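Local coordinates for mandelate racemase/muconate lactonizing enzyme family protein (Sorangium cellulosum, PDB 3S5S) that is of unknown function but has the two-domain build of the enolase superfamily, an alpha-plus-beta capping domain joined to a modified beta/alpha barrel, at residues G202-L207 and A219-P224; V268-M273 and A278-I283; L294-M299 and C311-L316. All coordinates share one frame; numbering follows the deposited sequence.

Interaction 1 of 3, residues G202-L207 and A219-P224; sequences GEALAL and ALLEQP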
ATOM      1  N   GLY A 202     -26.136 -10.390  21.889  1.00 59.16           N
ATOM      2  CA  GLY A 202     -27.516 -10.191  22.327  1.00 61.26           C
ATOM      3  C   GLY A 202     -27.771  -8.743  22.693  1.00 60.80           C
ATOM      4  O   GLY A 202     -28.626  -8.083  22.105  1.00 60.56           O
ATOM      5  N   GLU A 203     -27.007  -8.256  23.664  1.00 60.72           N
ATOM      6  CA  GLU A 203     -27.042  -6.863  24.058  1.00 60.91           C
ATOM      7  C   GLU A 203     -26.879  -5.928  22.845  1.00 59.37           C
ATOM      8  O   GLU A 203     -27.729  -5.050  22.608  1.00 60.03           O
ATOM      9  CB  GLU A 203     -25.973  -6.591  25.127  1.00 60.57           C
ATOM     10  CG  GLU A 203     -26.134  -7.441  26.401  1.00 64.49           C
ATOM     11  CD  GLU A 203     -24.857  -7.561  27.272  1.00 66.60           C
ATOM     12  OE1 GLU A 203     -24.955  -8.268  28.307  1.00 69.04           O
ATOM     13  OE2 GLU A 203     -23.779  -6.972  26.950  1.00 62.18           O
ATOM     14  N   ALA A 204     -25.811  -6.133  22.070  1.00 57.70           N
ATOM     15  CA  ALA A 204     -25.463  -5.231  20.972  1.00 55.86           C
ATOM     16  C   ALA A 204     -26.663  -4.966  20.084  1.00 56.53           C
ATOM     17  O   ALA A 204     -27.069  -3.814  19.916  1.00 56.25           O
ATOM     18  CB  ALA A 204     -24.309  -5.792  20.152  1.00 54.02           C
ATOM     19  N   LEU A 205     -27.236  -6.039  19.543  1.00 57.82           N
ATOM     20  CA  LEU A 205     -28.410  -5.952  18.688  1.00 59.09           C
ATOM     21  C   LEU A 205     -29.608  -5.249  19.376  1.00 61.20           C
ATOM     22  O   LEU A 205     -30.351  -4.492  18.726  1.00 61.55           O
ATOM     23  CB  LEU A 205     -28.835  -7.358  18.237  1.00 60.36           C
ATOM     24  CG  LEU A 205     -27.958  -8.166  17.287  1.00 59.18           C
ATOM     25  CD1 LEU A 205     -28.253  -9.636  17.474  1.00 61.56           C
ATOM     26  CD2 LEU A 205     -28.175  -7.774  15.839  1.00 57.34           C
ATOM     27  N   ALA A 206     -29.808  -5.503  20.671  1.00 62.05           N
ATOM     28  CA  ALA A 206     -30.971  -4.923  21.346  1.00 64.12           C
ATOM     29  C   ALA A 206     -30.731  -3.437  21.532  1.00 62.44           C
ATOM     30  O   ALA A 206     -31.614  -2.612  21.284  1.00 62.87           O
ATOM     31  CB  ALA A 206     -31.269  -5.627  22.694  1.00 66.05           C
ATOM     32  N   LEU A 207     -29.508  -3.114  21.927  1.00 60.48           N
ATOM     33  CA  LEU A 207     -29.098  -1.743  22.139  1.00 58.96           C
ATOM     34  C   LEU A 207     -29.182  -0.913  20.851  1.00 57.75           C
ATOM     35  O   LEU A 207     -29.444   0.294  20.908  1.00 56.99           O
ATOM     36  CB  LEU A 207     -27.691  -1.711  22.708  1.00 57.12           C
ATOM     37  CG  LEU A 207     -27.273  -0.339  23.219  1.00 56.16           C
ATOM     38  CD1 LEU A 207     -28.070   0.029  24.482  1.00 58.28           C
ATOM     39  CD2 LEU A 207     -25.776  -0.303  23.463  1.00 54.45           C
ATOM     40  N   ALA A 219     -25.228   5.268  12.862  1.00 34.74           N
ATOM     41  CA  ALA A 219     -24.495   5.165  11.608  1.00 32.77           C
ATOM     42  C   ALA A 219     -23.512   3.985  11.612  1.00 31.85           C
ATOM     43  O   ALA A 219     -23.078   3.528  10.550  1.00 31.21           O
ATOM     44  CB  ALA A 219     -23.760   6.472  11.353  1.00 31.50           C
ATOM     45  N   LEU A 220     -23.155   3.492  12.802  1.00 31.18           N
ATOM     46  CA  LEU A 220     -22.174   2.425  12.900  1.00 30.57           C
ATOM     47  C   LEU A 220     -22.249   1.740  14.255  1.00 31.97           C
ATOM     48  O   LEU A 220     -22.394   2.423  15.277  1.00 33.66           O
ATOM     49  CB  LEU A 220     -20.773   3.013  12.684  1.00 27.78           C
ATOM     50  CG  LEU A 220     -19.576   2.076  12.612  1.00 26.29           C
ATOM     51  CD1 LEU A 220     -19.632   1.212  11.360  1.00 22.84           C
ATOM     52  CD2 LEU A 220     -18.267   2.892  12.654  1.00 23.11           C
ATOM     53  N   LEU A 221     -22.168   0.408  14.271  1.00 31.33           N
ATOM     54  CA  LEU A 221     -21.920  -0.319  15.494  1.00 31.09           C
ATOM     55  C   LEU A 221     -20.494  -0.858  15.517  1.00 30.55           C
ATOM     56  O   LEU A 221     -20.190  -1.824  14.835  1.00 31.17           O
ATOM     57  CB  LEU A 221     -22.877  -1.472  15.621  1.00 32.85           C
ATOM     58  CG  LEU A 221     -22.705  -2.441  16.789  1.00 32.85           C
ATOM     59  CD1 LEU A 221     -22.966  -1.837  18.165  1.00 34.52           C
ATOM     60  CD2 LEU A 221     -23.680  -3.550  16.556  1.00 33.50           C
ATOM     61  N   GLU A 222     -19.644  -0.266  16.343  1.00 29.23           N
ATOM     62  CA  GLU A 222     -18.250  -0.609  16.383  1.00 29.24           C
ATOM     63  C   GLU A 222     -17.836  -1.734  17.359  1.00 30.44           C
ATOM     64  O   GLU A 222     -18.069  -1.632  18.585  1.00 31.96           O
ATOM     65  CB  GLU A 222     -17.447   0.631  16.718  1.00 28.18           C
ATOM     66  CG  GLU A 222     -15.997   0.324  16.688  1.00 29.57           C
ATOM     67  CD  GLU A 222     -15.175   1.523  16.749  1.00 28.80           C
ATOM     68  OE1 GLU A 222     -13.964   1.359  16.666  1.00 31.37           O
ATOM     69  OE2 GLU A 222     -15.730   2.625  16.886  1.00 33.33           O
ATOM     70  N   GLN A 223     -17.206  -2.777  16.813  1.00 29.36           N
ATOM     71  CA  GLN A 223     -16.684  -3.906  17.595  1.00 30.00           C
ATOM     72  C   GLN A 223     -17.483  -4.239  18.869  1.00 31.24           C
ATOM     73  O   GLN A 223     -16.939  -4.177  19.982  1.00 31.66           O
ATOM     74  CB  GLN A 223     -15.230  -3.626  17.985  1.00 28.91           C
ATOM     75  CG  GLN A 223     -14.573  -4.811  18.626  1.00 31.70           C
ATOM     76  CD  GLN A 223     -14.149  -5.824  17.610  1.00 33.21           C
ATOM     77  OE1 GLN A 223     -13.682  -5.461  16.524  1.00 33.24           O
ATOM     78  NE2 GLN A 223     -14.294  -7.099  17.947  1.00 33.31           N
ATOM     79  N   PRO A 224     -18.756  -4.609  18.726  1.00 32.21           N
ATOM     80  CA  PRO A 224     -19.522  -4.789  19.953  1.00 34.12           C
ATOM     81  C   PRO A 224     -19.078  -5.987  20.782  1.00 35.78           C
ATOM     82  O   PRO A 224     -19.196  -5.957  22.006  1.00 37.53           O
ATOM     83  CB  PRO A 224     -20.947  -5.018  19.455  1.00 33.92           C
ATOM     84  CG  PRO A 224     -20.806  -5.590  18.137  1.00 34.98           C
ATOM     85  CD  PRO A 224     -19.497  -5.074  17.539  1.00 32.73           C
TER
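Pro224 meets Ala204 where the strand 217-222 has just run out into its loop, and the proline ring makes the closest approach: Pro224 CB lies 3.5 Å from the methyl CB of Ala204. One atom further round, Pro224 CG lies 4.0 Å from that same Ala204 CB. At CD, tied back to the backbone N, the ring has turned from the helix, and Pro224 CD is 5.5 Å from Ala204 CB. The alanine thus rests against the CB-CG side of the ring.

A second touch, looser but burying more surface, comes from Leu221, whose CG stands anti to its backbone N (chi1 175°) and carries the branch out to the helix, bringing Leu221 CD2 to 4.3 Å from Ala204 CB. The small methyl lets helix and strand end approach closely, with Ala204 CA and Pro224 CA 6.0 Å apart. Helix 230-239 covers the flank of this patch through Met233 on Pro224 and Val236 on Leu221. Leu220 and Glu222, alternating with Leu221, face the barrel interior, where Glu222 forms a salt bridge with Lys164. Such helix-on-strand packing is characteristic of a beta-alpha-beta unit, here 190-194, 201-213 and 217-222, in the barrel of the enolase superfamily.

Interaction 2 of 3, residues V268-M273 and A278-I283; sequences VNIKLM and AEALDI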
ATOM      1  N   VAL A 268     -13.832  -1.112   8.536  1.00 22.74           N
ATOM      2  CA  VAL A 268     -12.610  -1.326   9.324  1.00 23.92           C
ATOM      3  C   VAL A 268     -12.091  -0.026   9.964  1.00 22.96           C
ATOM      4  O   VAL A 268     -11.938   0.998   9.306  1.00 21.64           O
ATOM      5  CB  VAL A 268     -11.470  -2.014   8.470  1.00 23.62           C
ATOM      6  CG1 VAL A 268     -10.171  -1.777   9.064  1.00 24.61           C
ATOM      7  CG2 VAL A 268     -11.678  -3.499   8.413  1.00 24.52           C
ATOM      8  N   ASN A 269     -11.823  -0.101  11.265  1.00 23.79           N
ATOM      9  CA  ASN A 269     -11.142   0.959  12.000  1.00 22.03           C
ATOM     10  C   ASN A 269      -9.626   0.751  11.940  1.00 21.62           C
ATOM     11  O   ASN A 269      -9.081  -0.162  12.543  1.00 22.68           O
ATOM     12  CB  ASN A 269     -11.645   0.974  13.438  1.00 22.84           C
ATOM     13  CG  ASN A 269     -11.114   2.176  14.216  1.00 25.19           C
ATOM     14  OD1 ASN A 269     -10.129   2.801  13.785  1.00 23.73           O
ATOM     15  ND2 ASN A 269     -11.770   2.523  15.352  1.00 23.59           N
ATOM     16  N   ILE A 270      -8.953   1.567  11.154  1.00 21.20           N
ATOM     17  CA  ILE A 270      -7.515   1.495  10.962  1.00 20.30           C
ATOM     18  C   ILE A 270      -6.880   2.439  11.963  1.00 20.43           C
ATOM     19  O   ILE A 270      -7.277   3.609  12.072  1.00 19.67           O
ATOM     20  CB  ILE A 270      -7.158   1.987   9.516  1.00 19.68           C
ATOM     21  CG1 ILE A 270      -7.859   1.142   8.460  1.00 19.87           C
ATOM     22  CG2 ILE A 270      -5.687   1.980   9.253  1.00 15.64           C
ATOM     23  CD1 ILE A 270      -7.667   1.664   6.993  1.00 17.77           C
ATOM     24  N   LYS A 271      -5.864   1.949  12.666  1.00 21.12           N
ATOM     25  CA  LYS A 271      -5.053   2.807  13.548  1.00 20.61           C
ATOM     26  C   LYS A 271      -3.600   2.603  13.226  1.00 19.93           C
ATOM     27  O   LYS A 271      -3.167   1.464  13.141  1.00 19.67           O
ATOM     28  CB  LYS A 271      -5.297   2.449  15.014  1.00 21.19           C
ATOM     29  CG  LYS A 271      -6.761   2.590  15.400  1.00 22.69           C
ATOM     30  CD  LYS A 271      -6.956   2.358  16.829  1.00 24.34           C
ATOM     31  CE  LYS A 271      -8.351   1.921  16.998  1.00 26.40           C
ATOM     32  NZ  LYS A 271      -8.701   1.965  18.439  1.00 31.10           N
ATOM     33  N   LEU A 272      -2.839   3.693  13.092  1.00 19.43           N
ATOM     34  CA  LEU A 272      -1.397   3.586  12.867  1.00 18.91           C
ATOM     35  C   LEU A 272      -0.717   2.820  14.008  1.00 19.21           C
ATOM     36  O   LEU A 272       0.272   2.088  13.776  1.00 19.70           O
ATOM     37  CB  LEU A 272      -0.772   4.966  12.679  1.00 18.93           C
ATOM     38  CG  LEU A 272      -1.335   5.788  11.510  1.00 19.98           C
ATOM     39  CD1 LEU A 272      -0.395   6.928  11.122  1.00 16.68           C
ATOM     40  CD2 LEU A 272      -1.588   4.911  10.312  1.00 19.10           C
ATOM     41  N   MET A 273      -1.314   2.914  15.202  1.00 19.01           N
ATOM     42  CA  MET A 273      -0.703   2.488  16.445  1.00 19.17           C
ATOM     43  C   MET A 273      -0.850   1.015  16.756  1.00 20.96           C
ATOM     44  O   MET A 273      -0.133   0.513  17.640  1.00 20.84           O
ATOM     45  CB  MET A 273      -1.232   3.301  17.624  1.00 19.17           C
ATOM     46  CG  MET A 273      -0.248   3.285  18.828  1.00 18.21           C
ATOM     47  SD  MET A 273       1.155   4.390  18.674  1.00  9.16           S
ATOM     48  CE  MET A 273       0.250   5.825  18.161  1.00 10.20           C
ATOM     49  N   ALA A 278       3.295   0.859   7.864  1.00 21.21           N
ATOM     50  CA  ALA A 278       3.345  -0.063   6.742  1.00 21.93           C
ATOM     51  C   ALA A 278       2.134  -1.022   6.799  1.00 22.21           C
ATOM     52  O   ALA A 278       1.476  -1.235   5.782  1.00 22.74           O
ATOM     53  CB  ALA A 278       4.698  -0.829   6.661  1.00 20.81           C
ATOM     54  N   GLU A 279       1.877  -1.582   7.987  0.50 22.54           N
ATOM     55  CA  GLU A 279       0.733  -2.471   8.222  0.50 22.91           C
ATOM     56  C   GLU A 279      -0.550  -1.727   7.794  0.50 21.96           C
ATOM     57  O   GLU A 279      -1.304  -2.216   6.965  0.50 22.19           O
ATOM     58  CB  GLU A 279       0.723  -3.052   9.685  0.50 23.44           C
ATOM     59  CG  GLU A 279       1.312  -4.543   9.818  0.50 25.79           C
ATOM     60  CD  GLU A 279       1.739  -5.029  11.266  0.50 27.25           C
ATOM     61  OE1 GLU A 279       0.911  -5.117  12.203  0.50 30.05           O
ATOM     62  OE2 GLU A 279       2.911  -5.377  11.462  0.50 23.24           O
ATOM     63  N   ALA A 280      -0.712  -0.500   8.279  1.00 21.06           N
ATOM     64  CA  ALA A 280      -1.851   0.372   7.971  1.00 20.90           C
ATOM     65  C   ALA A 280      -2.083   0.698   6.467  1.00 21.40           C
ATOM     66  O   ALA A 280      -3.229   0.613   5.965  1.00 21.27           O
ATOM     67  CB  ALA A 280      -1.787   1.618   8.804  1.00 20.23           C
ATOM     68  N   LEU A 281      -1.009   1.012   5.743  1.00 21.65           N
ATOM     69  CA  LEU A 281      -1.100   1.137   4.257  1.00 23.11           C
ATOM     70  C   LEU A 281      -1.696  -0.100   3.573  1.00 22.95           C
ATOM     71  O   LEU A 281      -2.521   0.022   2.679  1.00 23.50           O
ATOM     72  CB  LEU A 281       0.278   1.514   3.624  1.00 22.30           C
ATOM     73  CG  LEU A 281       0.764   2.918   4.036  1.00 23.09           C
ATOM     74  CD1 LEU A 281       2.243   3.181   3.668  1.00 21.07           C
ATOM     75  CD2 LEU A 281      -0.124   3.973   3.429  1.00 20.96           C
ATOM     76  N   ASP A 282      -1.277  -1.280   4.011  1.00 23.97           N
ATOM     77  CA  ASP A 282      -1.727  -2.544   3.408  1.00 25.27           C
ATOM     78  C   ASP A 282      -3.198  -2.779   3.751  1.00 25.26           C
ATOM     79  O   ASP A 282      -3.991  -3.153   2.866  1.00 28.12           O
ATOM     80  CB  ASP A 282      -0.826  -3.729   3.826  1.00 25.92           C
ATOM     81  CG  ASP A 282       0.562  -3.731   3.099  1.00 31.78           C
ATOM     82  OD1 ASP A 282       0.724  -2.967   2.113  1.00 37.90           O
ATOM     83  OD2 ASP A 282       1.516  -4.485   3.492  1.00 37.10           O
ATOM     84  N   ILE A 283      -3.580  -2.537   5.008  1.00 23.60           N
ATOM     85  CA  ILE A 283      -4.955  -2.701   5.456  1.00 22.67           C
ATOM     86  C   ILE A 283      -5.925  -1.790   4.694  1.00 22.27           C
ATOM     87  O   ILE A 283      -6.965  -2.227   4.278  1.00 22.98           O
ATOM     88  CB  ILE A 283      -5.103  -2.394   6.985  1.00 23.23           C
ATOM     89  CG1 ILE A 283      -4.468  -3.466   7.841  1.00 21.31           C
ATOM     90  CG2 ILE A 283      -6.556  -2.199   7.404  1.00 19.85           C
ATOM     91  CD1 ILE A 283      -4.191  -2.882   9.234  1.00 19.31           C
TER
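Ala280 and Ile283, one helical turn apart, face Val268, Ile270 and Leu272 in the opening half of a beta-alpha-beta unit of the barrel: strand 267-270 turns straight into helix 272-289, which folds back over it. The axes of strand 268-270 and helix 278-283 run nearly antiparallel, at 153°, and approach to 9.8 Å. Consequently, advancing along the helix means moving back down the strand.

The helical segment begins beside another part of the chain, for the backbone N of Ala278 is hydrogen-bonded to the carboxylate of Glu108 on helix 101-117. Ala280 then turns its methyl to the strand, and its small size permits a near approach, with Ala280 CA 5.9 Å from Leu272 CA. Two branches converge on that methyl: Leu272 CD2 lies 3.6 Å from Ala280 CB, and Ile270 CG2 lies 3.9 Å from it. Leu281 points away from the strand and packs on Phe312 of helix 303-316. Asp282 marks the outer side of the helix, where its carboxylate forms a salt bridge with Arg288 of the second subunit, so one helix serves both the barrel wall and the dimer interface.

Ile283 returns to the buried face. Its CG2, set anti to the backbone N while CG1 stands beside that N (chi1 -71°), does the touching for the whole residue. Ile270 and Ile283 lie alongside one another, their side chains pointing opposite ways, while Val268 comes in across Ile283 nearly perpendicular to it. The one methyl is therefore shared by two strand residues: Ile283 CG2 is 3.7 Å from Ile270 CG1, and Val268 CG1 reaches the same Ile283 CG2 at 4.0 Å.

Interaction 3 of 3, residues L294-M299 and C311-L316; sequences LMIGGM and CFAAGL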
ATOM      1  N   LEU A 294     -13.841   2.467   5.219  1.00 22.98           N
ATOM      2  CA  LEU A 294     -12.680   2.784   6.012  1.00 22.86           C
ATOM      3  C   LEU A 294     -12.983   3.790   7.113  1.00 22.00           C
ATOM      4  O   LEU A 294     -13.633   4.836   6.875  1.00 21.37           O
ATOM      5  CB  LEU A 294     -11.549   3.326   5.116  1.00 23.13           C
ATOM      6  CG  LEU A 294     -11.192   2.476   3.894  1.00 24.56           C
ATOM      7  CD1 LEU A 294     -10.126   3.174   3.097  1.00 27.75           C
ATOM      8  CD2 LEU A 294     -10.622   1.252   4.418  1.00 28.84           C
ATOM      9  N   MET A 295     -12.464   3.486   8.306  1.00 21.46           N
ATOM     10  CA  MET A 295     -12.524   4.389   9.457  1.00 21.02           C
ATOM     11  C   MET A 295     -11.087   4.646   9.887  1.00 20.63           C
ATOM     12  O   MET A 295     -10.258   3.755   9.853  1.00 20.98           O
ATOM     13  CB  MET A 295     -13.352   3.742  10.568  1.00 22.02           C
ATOM     14  CG  MET A 295     -13.535   4.548  11.876  1.00 21.94           C
ATOM     15  SD  MET A 295     -14.555   3.693  13.056  1.00 18.74           S
ATOM     16  CE  MET A 295     -14.129   4.632  14.433  1.00 21.17           C
ATOM     17  N   ILE A 296     -10.755   5.887  10.205  1.00 20.53           N
ATOM     18  CA  ILE A 296      -9.406   6.199  10.734  1.00 19.08           C
ATOM     19  C   ILE A 296      -9.625   6.529  12.226  1.00 19.92           C
ATOM     20  O   ILE A 296     -10.465   7.361  12.559  1.00 20.44           O
ATOM     21  CB  ILE A 296      -8.726   7.364   9.954  1.00 18.25           C
ATOM     22  CG1 ILE A 296      -7.291   7.656  10.472  1.00 18.31           C
ATOM     23  CG2 ILE A 296      -9.564   8.644  10.012  1.00 15.72           C
ATOM     24  CD1 ILE A 296      -6.280   6.526  10.349  1.00 12.41           C
ATOM     25  N   GLY A 297      -8.943   5.821  13.113  1.00 19.93           N
ATOM     26  CA  GLY A 297      -9.192   5.928  14.538  1.00 20.66           C
ATOM     27  C   GLY A 297      -7.880   6.116  15.245  1.00 21.59           C
ATOM     28  O   GLY A 297      -6.888   6.518  14.621  1.00 21.80           O
ATOM     29  N   GLY A 298      -7.854   5.878  16.555  1.00 22.45           N
ATOM     30  CA  GLY A 298      -6.599   5.960  17.276  1.00 22.08           C
ATOM     31  C   GLY A 298      -6.693   5.465  18.688  1.00 23.00           C
ATOM     32  O   GLY A 298      -7.747   5.121  19.162  1.00 22.69           O
ATOM     33  N   MET A 299      -5.537   5.411  19.348  0.50 23.30           N
ATOM     34  CA  MET A 299      -5.445   5.120  20.780  0.50 24.34           C
ATOM     35  C   MET A 299      -5.703   6.439  21.551  0.50 24.47           C
ATOM     36  O   MET A 299      -6.506   7.239  21.101  0.50 24.72           O
ATOM     37  CB  MET A 299      -4.070   4.504  21.056  0.50 24.37           C
ATOM     38  CG  MET A 299      -4.039   2.984  21.293  0.50 25.20           C
ATOM     39  SD  MET A 299      -5.110   1.885  20.355  0.50 22.08           S
ATOM     40  CE  MET A 299      -6.664   2.205  21.139  0.50 24.10           C
ATOM     41  N   CYS A 311      -2.948  12.939   8.261  1.00 21.21           N
ATOM     42  CA  CYS A 311      -2.160  12.969   7.019  1.00 20.78           C
ATOM     43  C   CYS A 311      -2.397  11.687   6.254  1.00 20.03           C
ATOM     44  O   CYS A 311      -2.553  11.710   5.034  1.00 19.60           O
ATOM     45  CB  CYS A 311      -0.673  13.071   7.323  1.00 20.72           C
ATOM     46  SG  CYS A 311      -0.141  14.684   7.872  1.00 27.35           S
ATOM     47  N   PHE A 312      -2.428  10.575   6.993  1.00 18.36           N
ATOM     48  CA  PHE A 312      -2.646   9.252   6.417  1.00 17.56           C
ATOM     49  C   PHE A 312      -4.045   9.184   5.762  1.00 17.13           C
ATOM     50  O   PHE A 312      -4.153   9.012   4.528  1.00 16.61           O
ATOM     51  CB  PHE A 312      -2.390   8.161   7.506  1.00 16.82           C
ATOM     52  CG  PHE A 312      -2.800   6.749   7.126  1.00 15.71           C
ATOM     53  CD1 PHE A 312      -1.896   5.873   6.563  1.00 15.47           C
ATOM     54  CD2 PHE A 312      -4.097   6.270   7.396  1.00 19.93           C
ATOM     55  CE1 PHE A 312      -2.252   4.513   6.230  1.00 14.31           C
ATOM     56  CE2 PHE A 312      -4.493   4.927   7.070  1.00 19.06           C
ATOM     57  CZ  PHE A 312      -3.535   4.040   6.484  1.00 18.09           C
ATOM     58  N   ALA A 313      -5.098   9.320   6.581  1.00 16.96           N
ATOM     59  CA  ALA A 313      -6.491   9.282   6.093  1.00 16.86           C
ATOM     60  C   ALA A 313      -6.754  10.325   4.962  1.00 17.88           C
ATOM     61  O   ALA A 313      -7.247   9.943   3.900  1.00 18.01           O
ATOM     62  CB  ALA A 313      -7.437   9.484   7.200  1.00 16.86           C
ATOM     63  N   ALA A 314      -6.423  11.614   5.168  1.00 17.31           N
ATOM     64  CA  ALA A 314      -6.689  12.606   4.097  1.00 18.51           C
ATOM     65  C   ALA A 314      -5.819  12.410   2.832  1.00 19.09           C
ATOM     66  O   ALA A 314      -6.245  12.729   1.745  1.00 20.73           O
ATOM     67  CB  ALA A 314      -6.556  14.091   4.625  1.00 18.18           C
ATOM     68  N   GLY A 315      -4.587  11.929   2.989  1.00 18.71           N
ATOM     69  CA  GLY A 315      -3.710  11.635   1.848  1.00 18.95           C
ATOM     70  C   GLY A 315      -4.262  10.503   1.023  1.00 19.68           C
ATOM     71  O   GLY A 315      -4.364  10.615  -0.213  1.00 21.06           O
ATOM     72  N   LEU A 316      -4.698   9.454   1.703  1.00 19.12           N
ATOM     73  CA  LEU A 316      -5.240   8.294   1.029  1.00 20.39           C
ATOM     74  C   LEU A 316      -6.575   8.552   0.329  1.00 21.41           C
ATOM     75  O   LEU A 316      -6.778   8.072  -0.783  1.00 20.00           O
ATOM     76  CB  LEU A 316      -5.373   7.098   1.972  1.00 20.22           C
ATOM     77  CG  LEU A 316      -4.120   6.379   2.403  1.00 23.36           C
ATOM     78  CD1 LEU A 316      -4.466   5.383   3.515  1.00 23.50           C
ATOM     79  CD2 LEU A 316      -3.483   5.689   1.207  1.00 23.91           C
TER
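Ile296 carries this contact for its strand, meeting Ala313 and Phe312 on two successive positions of helix 303-316. Before it, Leu294 also points to the helix but packs on Ile270, Ala287 and Phe319, while Met295 turns to the opposite side of the strand. At Ile296 the side chain rests broadside on the Ala313 methyl, Ile296 CG2, CB and CG1 lying 3.6, 3.7 and 3.8 Å from Ala313 CB.

With CG1 anti to the backbone N (chi1 -178°), CG2 sits between N and the carbonyl carbon, and the bend at chi2 (62°) turns CD1 toward the phenyl ring. There Ile296 CD1 lies 3.7 Å from Phe312 CD2, approaching obliquely. One face of that ring is covered by Leu316, whose CD1 lies 3.4 Å over the Phe312 ring plane, nearer its edge than its centre. Beyond Ile296 the chain draws away from helix 303-316 through Gly297 and Gly298.

Strand 293-296 lies between strands 267-270 and 319-322, and Phe319 of the latter touches both Ile296 and Phe312. The phenyl ring also reaches Ile270 of strand 267-270 and Leu272 and Ala280 of helix 272-289, and so fills the junction of helix 303-316 with both.

All three contacts repeat one theme, a helix laid on the outside of a barrel strand, in series along the chain and within a single parallel run of strands. Interactions 2 and 3 are neighbours, their centres about 8 Å apart: helix 272-289 leads into strand 293-296, which pairs with 267-270 through Val268 O to Met295 N, 2.7 Å. The centre of interaction 1 lies about 23 Å from the centre of each, yet the barrel interior bridges the gap. Glu222 OE1 lies 2.8 Å from Asn269 ND2, a probable hydrogen bond, and Met295 packs on Leu220 and Glu222. Outward residues thus build the wall, while alternating inward ones connect its distant parts.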